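Local coordinates for protein CbsA (Xanthomonas oryzae pv. oryzae, PDB 5XYH) that hydrolyses beta-1,4-glucosidic bonds of cellulose as a family 6 exoglucanase, probably releasing cellobiose from the non-reducing ends of cellulose chains in plant cell walls, at residues P7-S12 with T347-G352; Y274-Y279 with G351-A356; A281-G284 with K290-F293. All coordinates share one frame; numbering follows the deposited sequence.

Contact 1 of 3, residues P7-S12 with T347-G352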
ATOM      1  N   PRO A   7      15.469   9.372  -0.386  1.00 16.09           N
ATOM      2  CA  PRO A   7      15.744   9.362   1.062  1.00 16.05           C
ATOM      3  C   PRO A   7      16.129   8.001   1.602  1.00 16.40           C
ATOM      4  O   PRO A   7      16.586   7.918   2.751  1.00 16.25           O
ATOM      5  CB  PRO A   7      14.421   9.830   1.677  1.00 15.84           C
ATOM      6  CG  PRO A   7      13.389   9.332   0.700  1.00 15.71           C
ATOM      7  CD  PRO A   7      14.026   9.458  -0.670  1.00 15.12           C
ATOM      8  N   PHE A   8      15.946   6.932   0.831  1.00 16.57           N
ATOM      9  CA  PHE A   8      16.301   5.611   1.333  1.00 16.65           C
ATOM     10  C   PHE A   8      17.785   5.309   1.196  1.00 17.50           C
ATOM     11  O   PHE A   8      18.276   4.395   1.866  1.00 18.05           O
ATOM     12  CB  PHE A   8      15.476   4.546   0.607  1.00 15.86           C
ATOM     13  CG  PHE A   8      14.001   4.624   0.921  1.00 16.07           C
ATOM     14  CD1 PHE A   8      13.466   3.914   1.980  1.00 15.40           C
ATOM     15  CD2 PHE A   8      13.164   5.434   0.182  1.00 15.41           C
ATOM     16  CE1 PHE A   8      12.124   3.988   2.275  1.00 14.82           C
ATOM     17  CE2 PHE A   8      11.821   5.511   0.471  1.00 14.18           C
ATOM     18  CZ  PHE A   8      11.298   4.793   1.510  1.00 14.57           C
ATOM     19  N   VAL A   9      18.508   6.046   0.351  1.00 18.20           N
ATOM     20  CA  VAL A   9      19.895   5.701   0.060  1.00 17.80           C
ATOM     21  C   VAL A   9      20.735   5.898   1.314  1.00 18.42           C
ATOM     22  O   VAL A   9      20.743   6.984   1.906  1.00 17.36           O
ATOM     23  CB  VAL A   9      20.440   6.542  -1.097  1.00 18.48           C
ATOM     24  CG1 VAL A   9      21.939   6.328  -1.219  1.00 18.54           C
ATOM     25  CG2 VAL A   9      19.718   6.193  -2.390  1.00 17.75           C
ATOM     26  N   GLY A  10      21.434   4.842   1.726  1.00 18.70           N
ATOM     27  CA  GLY A  10      22.293   4.905   2.891  1.00 18.98           C
ATOM     28  C   GLY A  10      21.593   4.985   4.228  1.00 20.90           C
ATOM     29  O   GLY A  10      22.267   5.160   5.251  1.00 20.54           O
ATOM     30  N   ALA A  11      20.270   4.840   4.271  1.00 19.19           N
ATOM     31  CA  ALA A  11      19.509   5.065   5.491  1.00 19.96           C
ATOM     32  C   ALA A  11      19.015   3.758   6.094  1.00 18.88           C
ATOM     33  O   ALA A  11      18.661   2.814   5.377  1.00 19.18           O
ATOM     34  CB  ALA A  11      18.305   5.978   5.222  1.00 19.53           C
ATOM     35  N   SER A  12      18.969   3.716   7.424  1.00 19.65           N
ATOM     36  CA  SER A  12      18.221   2.670   8.095  1.00 18.90           C
ATOM     37  C   SER A  12      16.744   3.060   8.108  1.00 19.36           C
ATOM     38  O   SER A  12      16.353   4.124   7.613  1.00 18.49           O
ATOM     39  CB  SER A  12      18.764   2.430   9.504  1.00 18.96           C
ATOM     40  OG  SER A  12      18.679   3.596  10.310  1.00 19.98           O
ATOM     41  N   THR A 347      14.095  -2.778   1.198  1.00 14.83           N
ATOM     42  CA  THR A 347      15.361  -2.782   0.468  1.00 14.61           C
ATOM     43  C   THR A 347      15.571  -1.418  -0.169  1.00 15.59           C
ATOM     44  O   THR A 347      14.688  -0.929  -0.878  1.00 14.87           O
ATOM     45  CB  THR A 347      15.377  -3.859  -0.641  1.00 15.09           C
ATOM     46  OG1 THR A 347      15.177  -5.168  -0.086  1.00 16.32           O
ATOM     47  CG2 THR A 347      16.693  -3.828  -1.427  1.00 16.75           C
ATOM     48  N   ALA A 348      16.744  -0.821   0.045  1.00 15.99           N
ATOM     49  CA  ALA A 348      17.047   0.493  -0.517  1.00 16.88           C
ATOM     50  C   ALA A 348      17.558   0.369  -1.954  1.00 16.92           C
ATOM     51  O   ALA A 348      18.402  -0.483  -2.250  1.00 15.81           O
ATOM     52  CB  ALA A 348      18.084   1.203   0.357  1.00 16.66           C
ATOM     53  N   ALA A 349      17.019   1.198  -2.847  1.00 17.37           N
ATOM     54  CA  ALA A 349      17.531   1.356  -4.208  1.00 16.69           C
ATOM     55  C   ALA A 349      17.826   0.038  -4.934  1.00 17.54           C
ATOM     56  O   ALA A 349      18.943  -0.167  -5.423  1.00 18.64           O
ATOM     57  CB  ALA A 349      18.769   2.241  -4.189  1.00 17.86           C
ATOM     58  N   PRO A 350      16.850  -0.870  -5.037  1.00 17.76           N
ATOM     59  CA  PRO A 350      17.134  -2.188  -5.628  1.00 17.42           C
ATOM     60  C   PRO A 350      17.440  -2.166  -7.123  1.00 19.18           C
ATOM     61  O   PRO A 350      17.927  -3.180  -7.636  1.00 20.03           O
ATOM     62  CB  PRO A 350      15.848  -2.983  -5.352  1.00 16.60           C
ATOM     63  CG  PRO A 350      14.783  -1.941  -5.273  1.00 15.72           C
ATOM     64  CD  PRO A 350      15.454  -0.782  -4.560  1.00 15.43           C
ATOM     65  N   GLY A 351      17.171  -1.085  -7.830  1.00 18.85           N
ATOM     66  CA  GLY A 351      17.548  -0.977  -9.232  1.00 18.47           C
ATOM     67  C   GLY A 351      16.638  -0.047 -10.024  1.00 18.74           C
ATOM     68  O   GLY A 351      15.450   0.110  -9.757  1.00 17.36           O
ATOM     69  N   GLY A 352      17.221   0.600 -11.031  1.00 18.37           N
ATOM     70  CA  GLY A 352      16.430   1.436 -11.918  1.00 18.71           C
ATOM     71  C   GLY A 352      15.794   2.592 -11.178  1.00 17.14           C
ATOM     72  O   GLY A 352      16.406   3.217 -10.301  1.00 17.16           O
TER
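Phe8 and Val9 meet Ala348 and Ala349 in a small apolar contact without cross-segment hydrogen bonds, where the N-terminal loop before strand 12-13 passes the corner at Ala348 in the first strand of the hairpin 347-358. Only about 129 Å² is buried. The tightest touch is backbone to side chain, Ala348 CB lying 3.5 Å from Phe8 O, and the same methyl rests 4.2 Å from Phe8 CB. That carbonyl also accepts the N-H of Ala11 (Ala11 N to Phe8 O 3.2 Å), closing a type II turn whose third position holds Gly10 at a positive phi of 72°, a conformation glycine adopts easily. Alanine suits the corner, since its short side chain lets the methyl sit directly against the Phe8 carbonyl. Further out, Val9 CG2 reaches Ala349 CB at 4.4 Å, a loose methyl contact near the surface. The Phe8 ring turns away from 347-352 and sinks instead among Ala356 and Val358 of strand 354-358, Thr87 of strand 86-92, and Tyr48 just before strand 49-51, where a large flat apolar group fills the interior. This is consistent with the loosely closed seam, between strands 49-51 and 354-358, of the distorted beta/alpha barrel of family 6 glycoside hydrolases.

Contact 2 of 3, residues Y274-Y279 with G351-A356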
ATOM      1  N   TYR A 274       4.414  -2.673 -13.860  1.00 13.99           N
ATOM      2  CA  TYR A 274       3.514  -1.545 -13.605  1.00 14.75           C
ATOM      3  C   TYR A 274       4.295  -0.257 -13.328  1.00 14.67           C
ATOM      4  O   TYR A 274       3.990   0.803 -13.897  1.00 14.53           O
ATOM      5  CB  TYR A 274       2.583  -1.886 -12.437  1.00 13.89           C
ATOM      6  CG  TYR A 274       1.507  -0.850 -12.145  1.00 14.12           C
ATOM      7  CD1 TYR A 274       0.773  -0.272 -13.174  1.00 14.15           C
ATOM      8  CD2 TYR A 274       1.222  -0.456 -10.834  1.00 13.53           C
ATOM      9  CE1 TYR A 274      -0.206   0.684 -12.915  1.00 15.25           C
ATOM     10  CE2 TYR A 274       0.228   0.489 -10.557  1.00 13.34           C
ATOM     11  CZ  TYR A 274      -0.479   1.055 -11.605  1.00 13.95           C
ATOM     12  OH  TYR A 274      -1.445   1.986 -11.354  1.00 13.46           O
ATOM     13  N   ALA A 275       5.293  -0.323 -12.441  1.00 14.16           N
ATOM     14  CA  ALA A 275       6.048   0.879 -12.086  1.00 14.39           C
ATOM     15  C   ALA A 275       6.773   1.464 -13.297  1.00 15.03           C
ATOM     16  O   ALA A 275       6.861   2.689 -13.446  1.00 14.74           O
ATOM     17  CB  ALA A 275       7.048   0.564 -10.972  1.00 13.58           C
ATOM     18  N   GLU A 276       7.295   0.604 -14.175  1.00 15.40           N
ATOM     19  CA  GLU A 276       8.019   1.092 -15.349  1.00 16.40           C
ATOM     20  C   GLU A 276       7.075   1.726 -16.362  1.00 16.46           C
ATOM     21  O   GLU A 276       7.388   2.771 -16.949  1.00 16.85           O
ATOM     22  CB  GLU A 276       8.801  -0.050 -15.992  1.00 17.43           C
ATOM     23  CG  GLU A 276       9.609   0.342 -17.237  1.00 18.69           C
ATOM     24  CD  GLU A 276      10.737   1.365 -16.969  1.00 20.12           C
ATOM     25  OE1 GLU A 276      11.140   1.579 -15.788  1.00 20.65           O
ATOM     26  OE2 GLU A 276      11.249   1.937 -17.969  1.00 22.44           O
ATOM     27  N   VAL A 277       5.921   1.107 -16.585  1.00 15.36           N
ATOM     28  CA  VAL A 277       4.922   1.695 -17.468  1.00 15.61           C
ATOM     29  C   VAL A 277       4.533   3.088 -16.982  1.00 16.26           C
ATOM     30  O   VAL A 277       4.455   4.042 -17.771  1.00 16.22           O
ATOM     31  CB  VAL A 277       3.711   0.748 -17.567  1.00 16.59           C
ATOM     32  CG1 VAL A 277       2.467   1.487 -17.974  1.00 17.57           C
ATOM     33  CG2 VAL A 277       4.025  -0.389 -18.540  1.00 16.61           C
ATOM     34  N   LEU A 278       4.308   3.235 -15.673  1.00 14.90           N
ATOM     35  CA  LEU A 278       3.934   4.537 -15.131  1.00 15.00           C
ATOM     36  C   LEU A 278       5.080   5.534 -15.245  1.00 14.80           C
ATOM     37  O   LEU A 278       4.870   6.679 -15.653  1.00 14.96           O
ATOM     38  CB  LEU A 278       3.495   4.389 -13.674  1.00 14.10           C
ATOM     39  CG  LEU A 278       2.115   3.741 -13.501  1.00 13.92           C
ATOM     40  CD1 LEU A 278       1.772   3.590 -12.030  1.00 14.06           C
ATOM     41  CD2 LEU A 278       1.055   4.567 -14.212  1.00 15.32           C
ATOM     42  N   TYR A 279       6.294   5.110 -14.884  1.00 14.88           N
ATOM     43  CA  TYR A 279       7.462   5.978 -14.974  1.00 15.37           C
ATOM     44  C   TYR A 279       7.591   6.591 -16.366  1.00 15.88           C
ATOM     45  O   TYR A 279       7.752   7.809 -16.510  1.00 16.04           O
ATOM     46  CB  TYR A 279       8.724   5.194 -14.612  1.00 15.77           C
ATOM     47  CG  TYR A 279       9.979   6.004 -14.846  1.00 16.76           C
ATOM     48  CD1 TYR A 279      10.473   6.858 -13.857  1.00 16.16           C
ATOM     49  CD2 TYR A 279      10.649   5.950 -16.067  1.00 17.50           C
ATOM     50  CE1 TYR A 279      11.615   7.626 -14.071  1.00 16.68           C
ATOM     51  CE2 TYR A 279      11.789   6.723 -16.295  1.00 17.06           C
ATOM     52  CZ  TYR A 279      12.268   7.553 -15.286  1.00 17.41           C
ATOM     53  OH  TYR A 279      13.392   8.314 -15.497  1.00 16.74           O
ATOM     54  N   GLY A 351      17.171  -1.085  -7.830  1.00 18.85           N
ATOM     55  CA  GLY A 351      17.548  -0.977  -9.232  1.00 18.47           C
ATOM     56  C   GLY A 351      16.638  -0.047 -10.024  1.00 18.74           C
ATOM     57  O   GLY A 351      15.450   0.110  -9.757  1.00 17.36           O
ATOM     58  N   GLY A 352      17.221   0.600 -11.031  1.00 18.37           N
ATOM     59  CA  GLY A 352      16.430   1.436 -11.918  1.00 18.71           C
ATOM     60  C   GLY A 352      15.794   2.592 -11.178  1.00 17.14           C
ATOM     61  O   GLY A 352      16.406   3.217 -10.301  1.00 17.16           O
ATOM     62  N   HIS A 353      14.533   2.863 -11.510  1.00 16.36           N
ATOM     63  CA  HIS A 353      13.795   3.967 -10.920  1.00 16.11           C
ATOM     64  C   HIS A 353      13.037   3.556  -9.656  1.00 15.63           C
ATOM     65  O   HIS A 353      12.173   4.301  -9.204  1.00 15.13           O
ATOM     66  CB  HIS A 353      12.843   4.565 -11.959  1.00 16.43           C
ATOM     67  CG  HIS A 353      13.483   4.759 -13.298  1.00 16.80           C
ATOM     68  ND1 HIS A 353      14.471   5.696 -13.514  1.00 18.05           N
ATOM     69  CD2 HIS A 353      13.308   4.118 -14.479  1.00 17.31           C
ATOM     70  CE1 HIS A 353      14.878   5.625 -14.772  1.00 16.74           C
ATOM     71  NE2 HIS A 353      14.181   4.682 -15.381  1.00 18.10           N
ATOM     72  N   ILE A 354      13.354   2.402  -9.075  1.00 15.27           N
ATOM     73  CA  ILE A 354      12.738   1.968  -7.820  1.00 14.59           C
ATOM     74  C   ILE A 354      13.560   2.538  -6.675  1.00 14.58           C
ATOM     75  O   ILE A 354      14.685   2.092  -6.437  1.00 14.86           O
ATOM     76  CB  ILE A 354      12.653   0.439  -7.721  1.00 15.08           C
ATOM     77  CG1 ILE A 354      11.954  -0.138  -8.953  1.00 15.63           C
ATOM     78  CG2 ILE A 354      11.963   0.019  -6.420  1.00 14.75           C
ATOM     79  CD1 ILE A 354      10.553   0.404  -9.179  1.00 16.41           C
ATOM     80  N   HIS A 355      12.995   3.518  -5.954  1.00 13.48           N
ATOM     81  CA  HIS A 355      13.726   4.092  -4.831  1.00 13.87           C
ATOM     82  C   HIS A 355      13.871   3.082  -3.692  1.00 14.82           C
ATOM     83  O   HIS A 355      14.899   3.070  -3.001  1.00 15.13           O
ATOM     84  CB  HIS A 355      13.040   5.374  -4.334  1.00 14.11           C
ATOM     85  CG  HIS A 355      13.412   6.606  -5.110  1.00 15.19           C
ATOM     86  ND1 HIS A 355      12.984   7.869  -4.755  1.00 15.05           N
ATOM     87  CD2 HIS A 355      14.177   6.768  -6.216  1.00 14.93           C
ATOM     88  CE1 HIS A 355      13.474   8.754  -5.605  1.00 14.91           C
ATOM     89  NE2 HIS A 355      14.192   8.112  -6.507  1.00 16.03           N
ATOM     90  N   ALA A 356      12.872   2.227  -3.485  1.00 13.48           N
ATOM     91  CA  ALA A 356      12.939   1.289  -2.370  1.00 14.89           C
ATOM     92  C   ALA A 356      11.800   0.288  -2.478  1.00 13.30           C
ATOM     93  O   ALA A 356      10.756   0.593  -3.053  1.00 12.00           O
ATOM     94  CB  ALA A 356      12.862   2.017  -1.017  1.00 14.34           C
TER
HETATM   95  O   HOH W   1      13.386   1.121 -13.152  1.00 19.41           O
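One face of the Tyr279 ring carries the imidazole of His353, and the two lie nearly flat on each other: their centroids are 3.5 Å apart and their planes 10° from parallel, a face-to-face stack. Tyr279 CZ sits over the centre of the imidazole, and His353 CB adds a CH-pi contact above the tyrosine. At the imidazole's edge, in its plane, comes Glu276 OE1, 3.6 Å from His353 CD2. Tyr279 reaches across because its CG is anti to the backbone N (chi1 173°), while its hydroxyl bonds to the carbonyl of Ser289, which fixes the far end of the ring. His353 belongs to the type II' turn Gly351-Ile354 of a beta-hairpin, closed by Ile354 N to Gly351 O at 3.2 Å; Gly352, with phi 63°, takes the turn position where glycine is readily accommodated. Helix 271-284 thus packs on the hairpin end next to strand 354-358. A water accepts from His353 N at 2.7 Å and gives a weak bond to Glu276 OE1. One turn back along the helix from Tyr279, Ala275 is small enough for Ile354 to come close, CD1 touching its CB at 3.9 Å.

Contact 3 of 3, residues A281-G284 with K290-F293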
ATOM      1  N   ALA A 281       5.322   6.916 -18.702  1.00 15.66           N
ATOM      2  CA  ALA A 281       4.208   7.803 -18.997  1.00 16.29           C
ATOM      3  C   ALA A 281       4.365   9.147 -18.291  1.00 15.73           C
ATOM      4  O   ALA A 281       4.019  10.194 -18.858  1.00 15.27           O
ATOM      5  CB  ALA A 281       2.895   7.135 -18.601  1.00 15.64           C
ATOM      6  N   PHE A 282       4.863   9.144 -17.048  1.00 15.15           N
ATOM      7  CA  PHE A 282       5.008  10.415 -16.333  1.00 14.21           C
ATOM      8  C   PHE A 282       6.129  11.249 -16.936  1.00 14.60           C
ATOM      9  O   PHE A 282       5.976  12.459 -17.138  1.00 13.96           O
ATOM     10  CB  PHE A 282       5.241  10.176 -14.839  1.00 13.64           C
ATOM     11  CG  PHE A 282       3.978   9.964 -14.062  1.00 13.73           C
ATOM     12  CD1 PHE A 282       3.015  10.964 -13.991  1.00 14.48           C
ATOM     13  CD2 PHE A 282       3.736   8.769 -13.418  1.00 13.47           C
ATOM     14  CE1 PHE A 282       1.839  10.770 -13.287  1.00 13.82           C
ATOM     15  CE2 PHE A 282       2.578   8.572 -12.708  1.00 13.43           C
ATOM     16  CZ  PHE A 282       1.623   9.565 -12.645  1.00 13.71           C
ATOM     17  N   VAL A 283       7.253  10.618 -17.253  1.00 14.53           N
ATOM     18  CA  VAL A 283       8.302  11.339 -17.959  1.00 15.76           C
ATOM     19  C   VAL A 283       7.764  11.880 -19.281  1.00 16.15           C
ATOM     20  O   VAL A 283       8.077  13.011 -19.683  1.00 15.88           O
ATOM     21  CB  VAL A 283       9.526  10.425 -18.135  1.00 16.46           C
ATOM     22  CG1 VAL A 283      10.542  11.062 -19.064  1.00 16.53           C
ATOM     23  CG2 VAL A 283      10.159  10.150 -16.764  1.00 15.23           C
ATOM     24  N   GLY A 284       6.901  11.110 -19.950  1.00 16.03           N
ATOM     25  CA  GLY A 284       6.266  11.599 -21.162  1.00 15.38           C
ATOM     26  C   GLY A 284       5.382  12.802 -20.925  1.00 16.83           C
ATOM     27  O   GLY A 284       5.240  13.660 -21.803  1.00 16.02           O
ATOM     28  N   LYS A 290      14.182  12.033 -12.599  1.00 15.33           N
ATOM     29  CA  LYS A 290      14.628  11.493 -11.326  1.00 17.02           C
ATOM     30  C   LYS A 290      13.487  10.994 -10.441  1.00 16.78           C
ATOM     31  O   LYS A 290      13.764  10.510  -9.335  1.00 16.24           O
ATOM     32  CB  LYS A 290      15.434  12.548 -10.565  1.00 17.99           C
ATOM     33  CG  LYS A 290      14.590  13.606  -9.877  1.00 18.74           C
ATOM     34  CD  LYS A 290      15.463  14.623  -9.141  1.00 22.15           C
ATOM     35  CE  LYS A 290      14.607  15.682  -8.435  1.00 22.83           C
ATOM     36  NZ  LYS A 290      13.674  16.411  -9.349  1.00 21.23           N
ATOM     37  N   ILE A 291      12.225  11.091 -10.878  1.00 15.24           N
ATOM     38  CA  ILE A 291      11.146  10.586 -10.036  1.00 14.59           C
ATOM     39  C   ILE A 291      11.413   9.121  -9.714  1.00 14.86           C
ATOM     40  O   ILE A 291      11.971   8.371 -10.524  1.00 15.11           O
ATOM     41  CB  ILE A 291       9.764  10.749 -10.686  1.00 14.94           C
ATOM     42  CG1 ILE A 291       9.754  10.120 -12.080  1.00 14.57           C
ATOM     43  CG2 ILE A 291       9.381  12.209 -10.715  1.00 16.08           C
ATOM     44  CD1 ILE A 291       8.373   9.929 -12.649  1.00 15.97           C
ATOM     45  N   GLY A 292      11.040   8.721  -8.500  1.00 15.50           N
ATOM     46  CA  GLY A 292      11.265   7.359  -8.063  1.00 14.14           C
ATOM     47  C   GLY A 292       9.978   6.636  -7.716  1.00 14.01           C
ATOM     48  O   GLY A 292       8.943   7.264  -7.468  1.00 13.18           O
ATOM     49  N   PHE A 293      10.017   5.310  -7.714  1.00 13.09           N
ATOM     50  CA  PHE A 293       8.853   4.515  -7.345  1.00 12.88           C
ATOM     51  C   PHE A 293       9.164   3.643  -6.137  1.00 12.92           C
ATOM     52  O   PHE A 293      10.229   3.017  -6.065  1.00 13.40           O
ATOM     53  CB  PHE A 293       8.384   3.645  -8.517  1.00 12.55           C
ATOM     54  CG  PHE A 293       7.588   4.402  -9.546  1.00 13.07           C
ATOM     55  CD1 PHE A 293       8.210   5.310 -10.385  1.00 13.72           C
ATOM     56  CD2 PHE A 293       6.222   4.202  -9.676  1.00 12.61           C
ATOM     57  CE1 PHE A 293       7.481   6.024 -11.344  1.00 13.73           C
ATOM     58  CE2 PHE A 293       5.489   4.907 -10.629  1.00 12.75           C
ATOM     59  CZ  PHE A 293       6.127   5.820 -11.466  1.00 13.27           C
TER
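Ile291 and Phe282 bury the most surface here, with Phe293 contributing about half as much as either, and all three are apolar residues of the interior. Ile291 lies just ahead of strand 292-296 and extends its longer branch toward the last turn of helix 271-284. Its CG1 stands between the backbone N and the carbonyl carbon (chi1 54°), and the outstretched continuation, chi2 166°, carries the terminal methyl CD1 to Phe282 CB at 3.8 Å. The same methyl lies 4.5 Å from Val283 CG2, so that it rests against two successive helix residues. Isoleucine suits this spot because its long branch ends in a single methyl, which reaches Phe282 and Val283 together. Phe282 uses its CB for that contact and its ring for another: CD2 comes to 4.3 Å from CZ of Phe293, approaching the edge of the Phe293 ring near its plane. No hydrogen bond links the two segments; dispersion and burial do the work. The breadth of the Phe282 ring lets it meet Phe293, stack on Phe230 and meet Trp287 edge-to-face, and Phe293 meets Phe230 as well. Helix 271-284 lies over strand 292-296 as the helix of the beta-alpha-beta crossover that links the parallel neighbouring strands 229-232 and 292-296, with Phe282 also touching Ile210 and Tyr213 of helix 206-218.

Overall arrangement
From the N terminus, contact 1 closes the longest loop, joining the loop before strand 12-13 to strand 347-351, late in the chain. Within that span, contact 3 closes a short local loop between the end of helix 271-284 and strand 292-296. Contact 2 starts earlier on the same helix and runs to the hairpin, so contact 3 is nested inside it as well as inside contact 1. Contacts 1 and 2 share Gly351 and Gly352, contact 2 running a few residues further; Ala349 N probably bonds to His355 O between antiparallel strands 347-351 and 354-358. Contacts 2 and 3 are joined by pairing of the neighbouring parallel strands 292-296 and 354-358; contacts 1 and 3 do not touch.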